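Local structure of sugar ABC transporter, sugar-binding protein (Streptococcus pneumoniae, 2HEU) at residues Ile37-Phe41 and Ala310-Met315; Gln164-Ile169 and Asp250-Pro255; Met221-Arg225 and Tyr379-Lys385; Gln285-Ala291 and Asp356-Trp361. The protein probably binds a sugar outside the cell and hands it to an ABC transporter for uptake, here without bound sugar. All blocks are in the same frame, centred on the assembly; numbering follows the deposited sequence. Where two conformers were deposited one is given.

In the fold
Contact 1 lies in one lobe of the binding protein, contacts 2 and 3 on the far side of the chain's centre in the other; contact 4, its centre about 9 Å from that of the chain, lies between them. Contact 1 is a buried helix-to-helix cluster of aromatic rings. Contact 2, also buried, relies on backbone bonds between a loop and an edge strand, and touches contact 3 where Phe167 packs on Leu224. Contact 3 joins two helix ends, apolar inside and charged toward its surface. Contact 4 pairs two short parallel strands, partly buried, with an arginine at one end and a tryptophan at the other; strand 358-360 leads on to helix 370-382 of contact 3.

Contact 1 of 4, residues Ile37-Phe41 and Ala310-Met315; sequences ITRDF and AFVEYM
Phe41 wedges its ring between Phe311 and Tyr314, two rings about one helical turn apart on the opposing helix, and the three form an aromatic cluster of two edge-to-face pairs. Having CG anti to the backbone N (chi1 174°) carries the Phe41 ring out toward helix 305-315. Phe311 turns its edge to one Phe41 face, with ring centroids 5.2 Å apart and planes at 78°; its CD1 stands over the rim of that face rather than its middle. Phe41 in turn directs its CD1 edge at the face of Tyr314, centroids 5.4 Å apart. The side chains of Phe41 and Tyr314 run past one another head to tail, which also puts Phe41 CB over the tyrosine face, 4.1 Å from the Tyr314 ring centroid, as a CH-pi contact. The two helical segments, their N-to-C directions 117° apart, help cover the central sheet of a lobe whose strand order, 48-53, 19-24, 74-76, 295-298, 122-123, is that of the type II periplasmic binding protein fold. Beneath them Phe41 rests on Ile48 and Val50, while Phe311 meets Trp296 with nearly parallel planes. Tyr314 reaches across to Asp40: its OH lies 3.2 Å from Asp40 CB, and a water links this OH (2.9 Å) to Asp40 OD2 (2.8 Å), a carboxylate oxygen also in a salt bridge with Lys323. Ile37 CG2 touches Tyr314 CE1 at 4.0 Å. Thr38 OG1, hydrogen-bonded to Leu34 O in its own helix, sits at the edge of the Phe311 ring, 3.5 Å from Phe311 CZ.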
loop_
_atom_site.group_PDB
_atom_site.type_symbol
_atom_site.label_atom_id
_atom_site.label_comp_id
_atom_site.label_asym_id
_atom_site.label_seq_id
_atom_site.Cartn_x
_atom_site.Cartn_y
_atom_site.Cartn_z
ATOM N N ILE A 37 -1.455 19.515 13.372
ATOM C CA ILE A 37 -1.873 20.150 12.131
ATOM C C ILE A 37 -3.308 20.693 12.329
ATOM O O ILE A 37 -3.604 21.791 11.798
ATOM C CB ILE A 37 -1.780 19.124 10.989
ATOM C CG1 ILE A 37 -0.329 18.833 10.684
ATOM C CG2 ILE A 37 -2.585 19.639 9.738
ATOM C CD1 ILE A 37 -0.146 17.623 9.706
ATOM N N THR A 38 -4.167 19.946 12.991
ATOM C CA THR A 38 -5.492 20.451 13.225
ATOM C C THR A 38 -5.496 21.680 14.073
ATOM O O THR A 38 -6.259 22.625 13.771
ATOM C CB THR A 38 -6.358 19.279 13.846
ATOM O OG1 THR A 38 -6.507 18.215 12.852
ATOM C CG2 THR A 38 -7.757 19.760 14.227
ATOM N N ARG A 39 -4.674 21.782 15.095
ATOM C CA ARG A 39 -4.543 23.067 15.814
ATOM C C ARG A 39 -3.985 24.160 14.959
ATOM O O ARG A 39 -4.437 25.303 15.112
ATOM C CB ARG A 39 -3.745 22.838 17.080
ATOM C CG ARG A 39 -4.512 22.126 18.171
ATOM C CD ARG A 39 -3.903 22.073 19.545
ATOM N NE ARG A 39 -2.737 21.251 19.526
ATOM C CZ ARG A 39 -2.774 19.919 19.755
ATOM N NH1 ARG A 39 -3.890 19.251 20.090
ATOM N NH2 ARG A 39 -1.675 19.264 19.727
ATOM N N ASP A 40 -3.072 23.877 14.052
ATOM C CA ASP A 40 -2.650 24.885 13.119
ATOM C C ASP A 40 -3.829 25.403 12.266
ATOM O O ASP A 40 -3.987 26.629 12.045
ATOM C CB ASP A 40 -1.566 24.358 12.173
ATOM C CG ASP A 40 -0.265 23.939 12.871
ATOM O OD1 ASP A 40 0.009 24.382 14.007
ATOM O OD2 ASP A 40 0.494 23.183 12.227
ATOM N N PHE A 41 -4.677 24.490 11.803
ATOM C CA PHE A 41 -5.872 24.846 11.001
ATOM C C PHE A 41 -6.779 25.731 11.810
ATOM O O PHE A 41 -7.345 26.727 11.340
ATOM C CB PHE A 41 -6.543 23.560 10.561
ATOM C CG PHE A 41 -7.850 23.804 9.867
ATOM C CD1 PHE A 41 -7.940 24.177 8.588
ATOM C CD2 PHE A 41 -9.033 23.586 10.578
ATOM C CE1 PHE A 41 -9.126 24.388 7.953
ATOM C CE2 PHE A 41 -10.250 23.722 9.918
ATOM C CZ PHE A 41 -10.332 24.144 8.632
ATOM N N ALA A 310 -12.610 23.170 3.608
ATOM C CA ALA A 310 -11.445 23.944 4.027
ATOM C C ALA A 310 -10.476 23.023 4.743
ATOM O O ALA A 310 -9.245 23.263 4.601
ATOM C CB ALA A 310 -11.884 25.103 4.967
ATOM N N PHE A 311 -10.950 22.106 5.530
ATOM C CA PHE A 311 -9.997 21.208 6.201
ATOM C C PHE A 311 -9.217 20.330 5.215
ATOM O O PHE A 311 -8.003 20.153 5.338
ATOM C CB PHE A 311 -10.770 20.369 7.272
ATOM C CG PHE A 311 -9.911 19.508 8.144
ATOM C CD1 PHE A 311 -9.046 20.089 9.014
ATOM C CD2 PHE A 311 -9.959 18.152 8.065
ATOM C CE1 PHE A 311 -8.301 19.340 9.887
ATOM C CE2 PHE A 311 -9.143 17.414 8.905
ATOM C CZ PHE A 311 -8.324 17.990 9.823
ATOM N N VAL A 312 -9.956 19.788 4.239
ATOM C CA VAL A 312 -9.310 18.984 3.194
ATOM C C VAL A 312 -8.295 19.862 2.405
ATOM O O VAL A 312 -7.146 19.455 2.175
ATOM C CB VAL A 312 -10.318 18.367 2.295
ATOM C CG1 VAL A 312 -9.657 17.595 1.129
ATOM C CG2 VAL A 312 -11.240 17.389 3.088
ATOM N N GLU A 313 -8.726 21.077 2.020
ATOM C CA GLU A 313 -7.837 21.956 1.267
ATOM C C GLU A 313 -6.571 22.240 2.054
ATOM O O GLU A 313 -5.482 22.275 1.482
ATOM C CB GLU A 313 -8.581 23.241 0.903
ATOM C CG GLU A 313 -7.728 24.150 0.037
ATOM C CD GLU A 313 -6.904 25.148 0.763
ATOM O OE1 GLU A 313 -7.441 25.793 1.703
ATOM O OE2 GLU A 313 -5.771 25.411 0.312
ATOM N N TYR A 314 -6.682 22.500 3.337
ATOM C CA TYR A 314 -5.565 22.833 4.135
ATOM C C TYR A 314 -4.484 21.736 4.046
ATOM O O TYR A 314 -3.287 22.049 3.892
ATOM C CB TYR A 314 -6.002 23.012 5.644
ATOM C CG TYR A 314 -4.959 23.533 6.528
ATOM C CD1 TYR A 314 -4.390 22.795 7.533
ATOM C CD2 TYR A 314 -4.536 24.850 6.425
ATOM C CE1 TYR A 314 -3.478 23.288 8.374
ATOM C CE2 TYR A 314 -3.594 25.397 7.292
ATOM C CZ TYR A 314 -3.058 24.603 8.244
ATOM O OH TYR A 314 -2.066 25.059 9.085
ATOM N N MET A 315 -4.910 20.470 4.117
ATOM C CA MET A 315 -3.947 19.381 4.077
ATOM C C MET A 315 -3.270 19.233 2.732
ATOM O O MET A 315 -2.186 18.605 2.650
ATOM C CB MET A 315 -4.656 18.094 4.513
ATOM C CG MET A 315 -3.712 16.922 4.837
ATOM S SD MET A 315 -3.010 17.182 6.438
ATOM C CE MET A 315 -2.049 16.986 5.849
HETATM O O HOH W 1 0.068 23.172 9.488
#

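Contact 2 of 4, residues Gln164-Ile169 and Asp250-Pro255; sequences QTPFGI and DVLMTP
Thr165 O and Gly168 N are joined to segment 250-255 by two well-formed backbone bonds: Leu252 N donates to Thr165 O at 2.9 Å, and Gly168 N to Met253 O at 3.0 Å. Between them Met253 N makes a weak, strongly bent bond to Pro166 O (2.8 Å, 117° at the hydrogen). A side chain supplies the next link, Thr254 OG1 donating to Gly168 O at 2.7 Å; a chi1 of -166° swings OG1 away from Thr254 N and onto this carbonyl, 20° from its plane. At the other end a water accepts from Thr165 N and donates to Asp250 O. The loop thus lies beside the start of strand 253-257, outermost of three antiparallel strands, with a single bridge, Phe167 to Met253; Leu252 and Thr254 bond through their backbones to Asn134 and Tyr132. Among apolar contacts, Met253 bends at its last torsion to bring CE off-centre against the Phe167 ring, 4.2 Å from the centroid, a CH-pi contact; SD stands oblique to that ring in a Met-aromatic contact. Val251 packs CG2 on Gly168 N, its CG1 meeting Thr165 CG2 at 3.7 Å. The Ile169 side chain crosses Pro255 at about a right angle, CD1 3.7 Å from Pro255 CG.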
loop_
_atom_site.group_PDB
_atom_site.type_symbol
_atom_site.label_atom_id
_atom_site.label_comp_id
_atom_site.label_asym_id
_atom_site.label_seq_id
_atom_site.Cartn_x
_atom_site.Cartn_y
_atom_site.Cartn_z
ATOM N N GLN A 164 25.420 -16.707 3.456
ATOM C CA GLN A 164 24.511 -15.920 4.212
ATOM C C GLN A 164 23.122 -16.178 3.661
ATOM O O GLN A 164 22.933 -16.882 2.676
ATOM C CB GLN A 164 24.924 -14.477 4.167
ATOM C CG GLN A 164 26.226 -14.225 4.830
ATOM C CD GLN A 164 26.516 -12.702 5.038
ATOM O OE1 GLN A 164 25.708 -11.984 5.689
ATOM N NE2 GLN A 164 27.636 -12.241 4.529
ATOM N N THR A 165 22.149 -15.638 4.381
ATOM C CA THR A 165 20.743 -15.953 4.146
ATOM C C THR A 165 20.102 -14.836 3.363
ATOM O O THR A 165 19.999 -13.722 3.850
ATOM C CB THR A 165 19.996 -16.157 5.450
ATOM O OG1 THR A 165 20.620 -17.174 6.220
ATOM C CG2 THR A 165 18.534 -16.534 5.176
ATOM N N PRO A 166 19.612 -15.134 2.149
ATOM C CA PRO A 166 19.017 -14.076 1.318
ATOM C C PRO A 166 17.805 -13.405 1.983
ATOM O O PRO A 166 17.760 -12.190 2.025
ATOM C CB PRO A 166 18.637 -14.813 0.015
ATOM C CG PRO A 166 19.605 -15.930 -0.075
ATOM C CD PRO A 166 19.850 -16.355 1.343
ATOM N N PHE A 167 16.825 -14.223 2.419
ATOM C CA PHE A 167 15.567 -13.677 2.834
ATOM C C PHE A 167 15.151 -14.058 4.222
ATOM O O PHE A 167 15.312 -15.183 4.658
ATOM C CB PHE A 167 14.374 -14.202 1.933
ATOM C CG PHE A 167 14.512 -13.821 0.461
ATOM C CD1 PHE A 167 14.400 -12.510 0.025
ATOM C CD2 PHE A 167 14.680 -14.840 -0.462
ATOM C CE1 PHE A 167 14.448 -12.213 -1.322
ATOM C CE2 PHE A 167 14.730 -14.505 -1.841
ATOM C CZ PHE A 167 14.613 -13.230 -2.245
ATOM N N GLY A 168 14.469 -13.108 4.880
ATOM C CA GLY A 168 13.550 -13.422 5.981
ATOM C C GLY A 168 12.132 -13.507 5.440
ATOM O O GLY A 168 11.613 -12.541 4.921
ATOM N N ILE A 169 11.521 -14.666 5.549
ATOM C CA ILE A 169 10.153 -14.917 5.098
ATOM C C ILE A 169 9.335 -15.342 6.334
ATOM O O ILE A 169 9.734 -16.227 7.094
ATOM C CB ILE A 169 10.052 -15.985 4.000
ATOM C CG1 ILE A 169 10.870 -15.561 2.771
ATOM C CG2 ILE A 169 8.636 -16.268 3.622
ATOM C CD1 ILE A 169 10.406 -14.317 2.042
ATOM N N ASP A 250 20.710 -10.722 10.085
ATOM C CA ASP A 250 20.689 -12.183 9.973
ATOM C C ASP A 250 20.165 -12.685 8.608
ATOM O O ASP A 250 20.458 -13.817 8.247
ATOM C CB ASP A 250 19.910 -12.805 11.085
ATOM C CG ASP A 250 20.584 -12.628 12.496
ATOM O OD1 ASP A 250 21.795 -12.290 12.565
ATOM O OD2 ASP A 250 19.862 -12.862 13.488
ATOM N N VAL A 251 19.406 -11.831 7.938
ATOM C CA VAL A 251 18.995 -12.069 6.564
ATOM C C VAL A 251 19.280 -10.787 5.818
ATOM O O VAL A 251 19.246 -9.695 6.394
ATOM C CB VAL A 251 17.501 -12.446 6.447
ATOM C CG1 VAL A 251 17.232 -13.718 7.208
ATOM C CG2 VAL A 251 16.594 -11.294 6.866
ATOM N N LEU A 252 19.637 -10.890 4.494
ATOM C CA LEU A 252 20.038 -9.716 3.754
ATOM C C LEU A 252 18.882 -8.937 3.159
ATOM O O LEU A 252 19.109 -7.746 2.802
ATOM C CB LEU A 252 21.029 -10.051 2.673
ATOM C CG LEU A 252 22.405 -10.593 3.228
ATOM C CD1 LEU A 252 23.413 -10.602 2.075
ATOM C CD2 LEU A 252 22.902 -9.992 4.492
ATOM N N MET A 253 17.719 -9.540 3.039
ATOM C CA MET A 253 16.558 -8.972 2.381
ATOM C C MET A 253 15.287 -9.438 3.032
ATOM O O MET A 253 15.205 -10.539 3.604
ATOM C CB MET A 253 16.490 -9.421 0.897
ATOM C CG MET A 253 17.604 -8.894 0.029
ATOM S SD MET A 253 17.516 -9.456 -1.690
ATOM C CE MET A 253 18.043 -11.177 -1.462
ATOM N N THR A 254 14.226 -8.647 2.882
ATOM C CA THR A 254 12.879 -9.148 3.177
ATOM C C THR A 254 11.885 -8.448 2.337
ATOM O O THR A 254 11.969 -7.223 2.175
ATOM C CB THR A 254 12.558 -9.059 4.712
ATOM O OG1 THR A 254 11.393 -9.837 4.991
ATOM C CG2 THR A 254 12.385 -7.678 5.244
ATOM N N PRO A 255 10.907 -9.146 1.739
ATOM C CA PRO A 255 9.874 -8.498 0.913
ATOM C C PRO A 255 8.785 -7.983 1.790
ATOM O O PRO A 255 8.183 -8.723 2.581
ATOM C CB PRO A 255 9.381 -9.677 0.025
ATOM C CG PRO A 255 9.539 -10.892 0.939
ATOM C CD PRO A 255 10.788 -10.636 1.718
HETATM O O HOH W 2 22.825 -14.236 6.728
#

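Contact 3 of 4, residues Met221-Arg225 and Tyr379-Lys385; sequences MDILR and YVLTGDK
Tyr379 OH donates a short bond, 2.6 Å, to Asp222 OD1, meeting the carboxylate on its syn side, somewhat out of its plane. With CG anti to the backbone N (chi1 -179°) the Tyr379 ring extends toward the acid, its CD2 and CE2 against Met221 CB. Deeper in, packing is tight and apolar: Met221, bent at its second and third torsions, places CE 3.5 Å from Val380 CG2, and Leu224 CD1 touches the same methyl at 4.2 Å. In the conformer given, Arg225 clasps the last turn of the opposing helix. Its NE donates to Val380 O at 2.9 Å, nearly straight (165°) and in the guanidinium plane, yet it stands 47° above the carbonyl plane. Gly383 CA lies 3.4 Å above the middle of one guanidinium face, the glycine having positive phi as the chain leaves the helix. A positive group at this carboxyl end probably suits the helix dipole. The outer side is looser: Asp222 OD2 and Lys385 NZ, in the conformer given, are 4.5 Å apart, beyond a salt bridge, with a tentative water link. Thr382 OG1, also hydrogen-bonded to Asn378 O, accepts from Asp384 N in an ST turn, and Asp384 caps the next helix. The contact ties the end of helix 212-222 to the junction of helices 370-382 and 385-396, while helix 178-189 covers Met221 and Leu224 through Tyr180.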
loop_
_atom_site.group_PDB
_atom_site.type_symbol
_atom_site.label_atom_id
_atom_site.label_comp_id
_atom_site.label_asym_id
_atom_site.label_seq_id
_atom_site.Cartn_x
_atom_site.Cartn_y
_atom_site.Cartn_z
ATOM N N MET A 221 7.888 -16.570 -8.202
ATOM C CA MET A 221 7.682 -17.192 -6.900
ATOM C C MET A 221 8.820 -18.117 -6.534
ATOM O O MET A 221 9.191 -18.214 -5.335
ATOM C CB MET A 221 6.351 -17.946 -6.857
ATOM C CG MET A 221 5.123 -17.072 -6.813
ATOM S SD MET A 221 5.077 -15.869 -5.474
ATOM C CE MET A 221 5.421 -16.922 -4.051
ATOM N N ASP A 222 9.403 -18.818 -7.515
ATOM C CA ASP A 222 10.458 -19.749 -7.249
ATOM C C ASP A 222 11.737 -19.119 -6.783
ATOM O O ASP A 222 12.588 -19.796 -6.214
ATOM C CB ASP A 222 10.718 -20.680 -8.464
ATOM C CG ASP A 222 9.763 -21.815 -8.547
ATOM O OD1 ASP A 222 9.077 -22.145 -7.562
ATOM O OD2 ASP A 222 9.712 -22.474 -9.628
ATOM N N ILE A 223 11.899 -17.797 -6.955
ATOM C CA ILE A 223 13.053 -17.116 -6.349
ATOM C C ILE A 223 13.070 -17.331 -4.846
ATOM O O ILE A 223 14.107 -17.454 -4.219
ATOM C CB ILE A 223 13.030 -15.620 -6.738
ATOM C CG1 ILE A 223 13.197 -15.464 -8.249
ATOM C CG2 ILE A 223 14.091 -14.826 -5.989
ATOM C CD1 ILE A 223 12.944 -14.062 -8.805
ATOM N N LEU A 224 11.858 -17.356 -4.249
ATOM C CA LEU A 224 11.699 -17.573 -2.803
ATOM C C LEU A 224 11.857 -18.986 -2.357
ATOM O O LEU A 224 11.802 -19.283 -1.154
ATOM C CB LEU A 224 10.348 -17.004 -2.334
ATOM C CG LEU A 224 10.060 -15.564 -2.676
ATOM C CD1 LEU A 224 8.710 -15.170 -2.063
ATOM C CD2 LEU A 224 11.187 -14.616 -2.244
ATOM N N ARG A 225 12.043 -19.912 -3.313
ATOM C CA ARG A 225 12.154 -21.359 -3.097
ATOM C C ARG A 225 13.559 -21.861 -3.378
ATOM O O ARG A 225 13.816 -23.055 -3.248
ATOM C CB ARG A 225 11.114 -22.123 -3.945
ATOM C CG ARG A 225 9.681 -21.708 -3.651
ATOM C CD ARG A 225 8.692 -22.890 -3.728
ATOM N NE ARG A 225 8.773 -23.898 -2.666
ATOM C CZ ARG A 225 9.358 -25.093 -2.693
ATOM N NH1 ARG A 225 9.837 -25.568 -3.825
ATOM N NH2 ARG A 225 9.365 -25.829 -1.607
ATOM N N TYR A 379 2.442 -22.011 -1.571
ATOM C CA TYR A 379 3.374 -22.379 -2.628
ATOM C C TYR A 379 4.812 -22.277 -2.153
ATOM O O TYR A 379 5.640 -23.153 -2.421
ATOM C CB TYR A 379 3.148 -21.540 -3.911
ATOM C CG TYR A 379 4.100 -21.966 -5.001
ATOM C CD1 TYR A 379 3.894 -23.169 -5.665
ATOM C CD2 TYR A 379 5.211 -21.247 -5.311
ATOM C CE1 TYR A 379 4.802 -23.652 -6.586
ATOM C CE2 TYR A 379 6.140 -21.674 -6.250
ATOM C CZ TYR A 379 5.930 -22.919 -6.881
ATOM O OH TYR A 379 6.823 -23.423 -7.766
ATOM N N VAL A 380 5.163 -21.204 -1.456
ATOM C CA VAL A 380 6.535 -21.113 -0.900
ATOM C C VAL A 380 6.796 -22.333 -0.001
ATOM O O VAL A 380 7.884 -22.904 -0.070
ATOM C CB VAL A 380 6.759 -19.788 -0.219
ATOM C CG1 VAL A 380 8.200 -19.721 0.355
ATOM C CG2 VAL A 380 6.515 -18.628 -1.165
ATOM N N LEU A 381 5.820 -22.692 0.824
ATOM C CA LEU A 381 5.954 -23.818 1.747
ATOM C C LEU A 381 6.149 -25.141 0.934
ATOM O O LEU A 381 7.009 -25.966 1.227
ATOM C CB LEU A 381 4.736 -23.858 2.659
ATOM C CG LEU A 381 4.760 -22.756 3.798
ATOM C CD1 LEU A 381 3.366 -22.516 4.396
ATOM C CD2 LEU A 381 5.739 -23.099 4.950
ATOM N N THR A 382 5.359 -25.383 -0.057
ATOM C CA THR A 382 5.199 -26.752 -0.670
ATOM C C THR A 382 5.782 -26.933 -2.048
ATOM O O THR A 382 6.083 -28.051 -2.423
ATOM C CB THR A 382 3.740 -27.151 -0.768
ATOM O OG1 THR A 382 3.069 -26.375 -1.793
ATOM C CG2 THR A 382 2.986 -27.098 0.546
ATOM N N GLY A 383 5.849 -25.854 -2.833
ATOM C CA GLY A 383 6.252 -25.977 -4.186
ATOM C C GLY A 383 5.234 -26.672 -5.107
ATOM O O GLY A 383 5.622 -27.067 -6.220
ATOM N N ASP A 384 4.008 -26.821 -4.671
ATOM C CA ASP A 384 3.004 -27.571 -5.458
ATOM C C ASP A 384 2.416 -26.628 -6.541
ATOM O O ASP A 384 1.530 -25.813 -6.251
ATOM C CB ASP A 384 1.951 -28.147 -4.542
ATOM C CG ASP A 384 0.928 -28.958 -5.291
ATOM O OD1 ASP A 384 0.924 -28.990 -6.510
ATOM O OD2 ASP A 384 0.092 -29.522 -4.529
ATOM N N LYS A 385 2.927 -26.702 -7.743
ATOM C CA LYS A 385 2.493 -25.784 -8.823
ATOM C C LYS A 385 1.060 -25.992 -9.222
ATOM O O LYS A 385 0.301 -25.035 -9.303
ATOM C CB LYS A 385 3.453 -25.911 -10.031
ATOM C CG LYS A 385 4.909 -25.738 -9.720
ATOM C CD LYS A 385 5.712 -25.902 -10.963
ATOM C CE LYS A 385 7.113 -25.456 -10.855
ATOM N NZ LYS A 385 7.935 -26.565 -10.193
HETATM O O HOH W 3 10.292 -25.072 -9.919
#

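Contact 4 of 4, residues Gln285-Ala291 and Asp356-Trp361; sequences QSLTVGA and DRHLVW
Strands 288-290 and 358-360 run parallel, inclined at 38°, and form a two-stranded sheet through Thr288 N to Arg357 O (2.9 Å), Leu359 N to Thr288 O (2.8 Å) and Gly290 N to Leu359 O (2.9 Å). This small parallel ladder near the middle of the bilobal binding-protein fold has Thr288 and His358 on one face, Val289 and Leu359 on the other. On the first, Thr288 CG2 packs on His358 CD2; the imidazole is held at both nitrogens, ND1 by Phe354 N and NE2 by Asn127 O. At the start of the ladder Arg357 grips Ser286 side-on: NE bonds to Ser286 O at 3.0 Å and NH2 to Ser286 OG at 2.8 Å, both near the guanidinium plane, while Tyr352 adds a cation-pi contact. Leu287 CD2 packs beside the root of this arginine. At the far end Trp361, its NE1 bonded to Asn127 OD1, lays one face on segment 285-291. A chi1 of 61° sets Val289 CG1 between its N and carbonyl carbon, over the six-membered ring; Ala291 CB meets the Trp361 edge at CD1; and Gly290 CA lies 3.7 Å from the centroid of the Trp361 five-membered ring.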
loop_
_atom_site.group_PDB
_atom_site.type_symbol
_atom_site.label_atom_id
_atom_site.label_comp_id
_atom_site.label_asym_id
_atom_site.label_seq_id
_atom_site.Cartn_x
_atom_site.Cartn_y
_atom_site.Cartn_z
ATOM N N GLN A 285 11.409 -2.494 -16.429
ATOM C CA GLN A 285 10.080 -3.061 -16.272
ATOM C C GLN A 285 9.683 -3.263 -14.800
ATOM O O GLN A 285 8.632 -3.879 -14.542
ATOM C CB GLN A 285 9.997 -4.372 -17.036
ATOM C CG GLN A 285 10.092 -4.063 -18.578
ATOM C CD GLN A 285 9.912 -5.303 -19.383
ATOM O OE1 GLN A 285 9.835 -6.422 -18.876
ATOM N NE2 GLN A 285 9.777 -5.123 -20.685
ATOM N N SER A 286 10.487 -2.867 -13.862
ATOM C CA SER A 286 10.140 -3.057 -12.476
ATOM C C SER A 286 8.927 -2.274 -12.092
ATOM O O SER A 286 8.629 -1.209 -12.640
ATOM C CB SER A 286 11.324 -2.728 -11.575
ATOM O OG SER A 286 11.581 -1.313 -11.671
ATOM N N LEU A 287 8.199 -2.769 -11.082
ATOM C CA LEU A 287 6.936 -2.192 -10.653
ATOM C C LEU A 287 6.873 -2.194 -9.127
ATOM O O LEU A 287 7.546 -2.988 -8.473
ATOM C CB LEU A 287 5.772 -3.015 -11.189
ATOM C CG LEU A 287 5.586 -3.055 -12.684
ATOM C CD1 LEU A 287 4.510 -4.018 -13.104
ATOM C CD2 LEU A 287 5.267 -1.630 -13.277
ATOM N N THR A 288 6.022 -1.333 -8.594
ATOM C CA THR A 288 5.589 -1.430 -7.208
ATOM C C THR A 288 4.053 -1.390 -7.169
ATOM O O THR A 288 3.411 -1.177 -8.197
ATOM C CB THR A 288 6.281 -0.373 -6.330
ATOM O OG1 THR A 288 5.975 -0.649 -4.955
ATOM C CG2 THR A 288 5.854 1.037 -6.624
ATOM N N VAL A 289 3.520 -1.652 -5.992
ATOM C CA VAL A 289 2.074 -1.718 -5.778
ATOM C C VAL A 289 1.784 -1.098 -4.426
ATOM O O VAL A 289 2.582 -1.181 -3.517
ATOM C CB VAL A 289 1.567 -3.195 -5.844
ATOM C CG1 VAL A 289 2.193 -4.085 -4.799
ATOM C CG2 VAL A 289 0.052 -3.247 -5.811
ATOM N N GLY A 290 0.629 -0.438 -4.340
ATOM C CA GLY A 290 0.201 0.155 -3.104
ATOM C C GLY A 290 -1.056 0.927 -3.323
ATOM O O GLY A 290 -1.638 0.923 -4.429
ATOM N N ALA A 291 -1.548 1.642 -2.291
ATOM C CA ALA A 291 -2.757 2.462 -2.457
ATOM C C ALA A 291 -2.760 3.544 -1.418
ATOM O O ALA A 291 -2.015 3.557 -0.478
ATOM C CB ALA A 291 -4.027 1.616 -2.374
ATOM N N ASP A 356 3.007 5.296 -13.623
ATOM C CA ASP A 356 2.437 4.084 -14.228
ATOM C C ASP A 356 3.030 2.877 -13.563
ATOM O O ASP A 356 2.439 1.794 -13.560
ATOM C CB ASP A 356 2.387 4.064 -15.775
ATOM C CG ASP A 356 3.654 4.346 -16.436
ATOM O OD1 ASP A 356 4.693 4.358 -15.773
ATOM O OD2 ASP A 356 3.583 4.545 -17.700
ATOM N N ARG A 357 4.151 3.053 -12.913
ATOM C CA ARG A 357 4.840 1.930 -12.335
ATOM C C ARG A 357 4.494 1.665 -10.892
ATOM O O ARG A 357 5.033 0.754 -10.302
ATOM C CB ARG A 357 6.348 2.077 -12.505
ATOM C CG ARG A 357 6.730 2.031 -14.001
ATOM C CD ARG A 357 8.162 2.444 -14.278
ATOM N NE ARG A 357 9.150 1.494 -13.769
ATOM C CZ ARG A 357 10.425 1.614 -14.002
ATOM N NH1 ARG A 357 10.937 2.670 -14.631
ATOM N NH2 ARG A 357 11.281 0.754 -13.564
ATOM N N HIS A 358 3.515 2.394 -10.341
ATOM C CA HIS A 358 3.025 2.252 -8.972
ATOM C C HIS A 358 1.567 1.837 -9.027
ATOM O O HIS A 358 0.657 2.658 -8.935
ATOM C CB HIS A 358 3.208 3.535 -8.207
ATOM C CG HIS A 358 2.814 3.513 -6.742
ATOM N ND1 HIS A 358 2.690 4.720 -6.106
ATOM C CD2 HIS A 358 2.555 2.529 -5.854
ATOM C CE1 HIS A 358 2.403 4.400 -4.841
ATOM N NE2 HIS A 358 2.271 3.114 -4.668
ATOM N N LEU A 359 1.360 0.537 -9.108
ATOM C CA LEU A 359 0.051 -0.025 -9.331
ATOM C C LEU A 359 -0.818 0.132 -8.123
ATOM O O LEU A 359 -0.329 0.115 -7.030
ATOM C CB LEU A 359 0.282 -1.491 -9.586
ATOM C CG LEU A 359 0.601 -1.864 -11.012
ATOM C CD1 LEU A 359 1.795 -1.149 -11.588
ATOM C CD2 LEU A 359 0.779 -3.345 -11.127
ATOM N N VAL A 360 -2.152 0.223 -8.306
ATOM C CA VAL A 360 -3.075 0.079 -7.172
ATOM C C VAL A 360 -3.178 -1.433 -6.889
ATOM O O VAL A 360 -3.270 -2.276 -7.796
ATOM C CB VAL A 360 -4.433 0.664 -7.466
ATOM C CG1 VAL A 360 -5.371 0.468 -6.302
ATOM C CG2 VAL A 360 -4.310 2.177 -7.785
ATOM N N TRP A 361 -3.217 -1.790 -5.603
ATOM C CA TRP A 361 -3.426 -3.153 -5.128
ATOM C C TRP A 361 -4.504 -3.805 -5.999
ATOM O O TRP A 361 -5.604 -3.258 -6.221
ATOM C CB TRP A 361 -3.913 -3.140 -3.678
ATOM C CG TRP A 361 -2.858 -2.789 -2.689
ATOM C CD1 TRP A 361 -2.777 -1.679 -1.899
ATOM C CD2 TRP A 361 -1.729 -3.578 -2.298
ATOM N NE1 TRP A 361 -1.676 -1.705 -1.090
ATOM C CE2 TRP A 361 -0.999 -2.870 -1.329
ATOM C CE3 TRP A 361 -1.296 -4.856 -2.671
ATOM C CZ2 TRP A 361 0.188 -3.415 -0.771
ATOM C CZ3 TRP A 361 -0.204 -5.403 -2.090
ATOM C CH2 TRP A 361 0.557 -4.681 -1.195
HETATM O O HOH W 4 -0.879 3.070 -6.180
#